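Local coordinates for protein transcriptional regulator, LuxR family (PDB 3MQQ) that probably regulates transcription by binding DNA as a LuxR-family regulator, this chain being its PAS domain rather than its DNA-binding part, at residues M80-A83 with G84-F88. Sequence-based numbering, arbitrary orientation.
Sequences MKRA and GGELF
The guanidinium of Arg82 lies flat on one face of the Phe88 ring, planes 17° apart, in a cation-pi stack with CZ 3.9 Å from the ring centroid. NH1 sits over the middle of the ring, while NH2 reaches back over CG and CB. Near the guanidinium edge, somewhat tilted from its plane, comes Glu86, whose OE1 takes a 2.8 Å salt-bridge hydrogen bond from NE of Arg82. That bond is bent (135° at the hydrogen) and meets OE1 on its anti side, out of the carboxylate plane; the two planes are steeply inclined. Chi1 of -48° brings Arg82 CG to Phe88 CD2 at 3.5 Å, and the extended chain beyond carries the guanidinium over the ring. CB of Met80, modelled as selenomethionine, touches Phe88 CE2 at 3.7 Å. On the other face of the sheet, Lys81 CB meets Leu87 CD2.

These contacts lie at the end of the hairpin formed by strands 74-81 and 87-96 of the PAS sheet. Met80 and Phe88 form a hydrogen-bonded antiparallel pair, and Arg82 N continues the pairing to Glu86 O at 2.8 Å. A type II turn from Arg82 to Gly85 closes the loop with Gly85 N bonded to Arg82 O, and one water bridges Ala83 O to Glu86 N.

Asp112 and the carbonyl of Ile34 hold Arg82 NH1, with Arg36 close by. Ethanol nearby, probably from the crystallisation liquor, may mark a pocket. Glu86 and Asp112 probably offset the buried guanidinium's charge, while stack and bonds probably limit its rotation.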
loop_
_atom_site.group_PDB
_atom_site.type_symbol
_atom_site.label_atom_id
_atom_site.label_comp_id
_atom_site.label_asym_id
_atom_site.label_seq_id
_atom_site.Cartn_x
_atom_site.Cartn_y
_atom_site.Cartn_z
HETATM N N MSE B 80 11.470 12.674 -0.434
HETATM C CA MSE B 80 10.589 13.472 0.394
HETATM C C MSE B 80 11.319 13.935 1.645
HETATM O O MSE B 80 12.479 13.589 1.841
HETATM C CB MSE B 80 9.318 12.662 0.727
HETATM C CG MSE B 80 8.600 12.196 -0.557
HETATM SE SE MSE B 80 7.817 13.657 -1.557
HETATM C CE MSE B 80 6.117 13.780 -0.621
ATOM N N LYS B 81 10.627 14.729 2.452
ATOM C CA LYS B 81 11.195 15.401 3.618
ATOM C C LYS B 81 10.427 15.090 4.911
ATOM O O LYS B 81 9.254 15.450 5.058
ATOM C CB LYS B 81 11.207 16.919 3.375
ATOM C CG LYS B 81 11.988 17.698 4.429
ATOM C CD LYS B 81 12.060 19.173 4.060
ATOM C CE LYS B 81 10.717 19.848 4.279
ATOM N NZ LYS B 81 10.144 19.363 5.553
ATOM N N ARG B 82 11.110 14.474 5.877
ATOM C CA ARG B 82 10.524 14.253 7.207
ATOM C C ARG B 82 10.402 15.566 7.987
ATOM O O ARG B 82 11.114 16.529 7.701
ATOM C CB ARG B 82 11.350 13.229 8.011
ATOM C CG ARG B 82 11.696 11.947 7.259
ATOM C CD ARG B 82 12.392 10.931 8.170
ATOM N NE ARG B 82 13.176 9.917 7.462
ATOM C CZ ARG B 82 12.686 8.764 7.013
ATOM N NH1 ARG B 82 11.384 8.478 7.169
ATOM N NH2 ARG B 82 13.484 7.904 6.405
ATOM N N ALA B 83 9.476 15.621 8.942
ATOM C CA ALA B 83 9.460 16.723 9.901
ATOM C C ALA B 83 10.868 16.851 10.490
ATOM O O ALA B 83 11.467 15.857 10.906
ATOM C CB ALA B 83 8.419 16.487 11.004
ATOM N N GLY B 84 11.409 18.063 10.481
ATOM C CA GLY B 84 12.773 18.279 10.971
ATOM C C GLY B 84 13.803 18.303 9.854
ATOM O O GLY B 84 14.978 18.603 10.089
ATOM N N GLY B 85 13.370 17.983 8.636
ATOM C CA GLY B 85 14.205 18.202 7.449
ATOM C C GLY B 85 14.926 17.032 6.790
ATOM O O GLY B 85 15.431 17.182 5.675
ATOM N N GLU B 86 14.983 15.868 7.436
ATOM C CA GLU B 86 15.707 14.734 6.829
ATOM C C GLU B 86 15.078 14.323 5.507
ATOM O O GLU B 86 13.876 14.073 5.445
ATOM C CB GLU B 86 15.782 13.501 7.743
ATOM C CG GLU B 86 16.532 12.333 7.087
ATOM C CD GLU B 86 16.699 11.105 7.987
ATOM O OE1 GLU B 86 15.685 10.549 8.466
ATOM O OE2 GLU B 86 17.857 10.687 8.197
ATOM N N LEU B 87 15.908 14.244 4.472
ATOM C CA LEU B 87 15.459 13.825 3.146
ATOM C C LEU B 87 15.591 12.305 3.016
ATOM O O LEU B 87 16.563 11.700 3.506
ATOM C CB LEU B 87 16.247 14.580 2.049
ATOM C CG LEU B 87 16.115 16.113 2.083
ATOM C CD1 LEU B 87 16.965 16.774 1.005
ATOM C CD2 LEU B 87 14.657 16.583 1.965
ATOM N N PHE B 88 14.594 11.685 2.394
ATOM C CA PHE B 88 14.568 10.223 2.294
ATOM C C PHE B 88 13.812 9.807 1.057
ATOM O O PHE B 88 13.021 10.578 0.509
ATOM C CB PHE B 88 13.921 9.599 3.537
ATOM C CG PHE B 88 12.431 9.772 3.594
ATOM C CD1 PHE B 88 11.576 8.686 3.352
ATOM C CD2 PHE B 88 11.872 11.018 3.906
ATOM C CE1 PHE B 88 10.202 8.842 3.421
ATOM C CE2 PHE B 88 10.481 11.180 3.960
ATOM C CZ PHE B 88 9.655 10.103 3.721
HETATM O O HOH W 1 14.123 14.997 10.185
#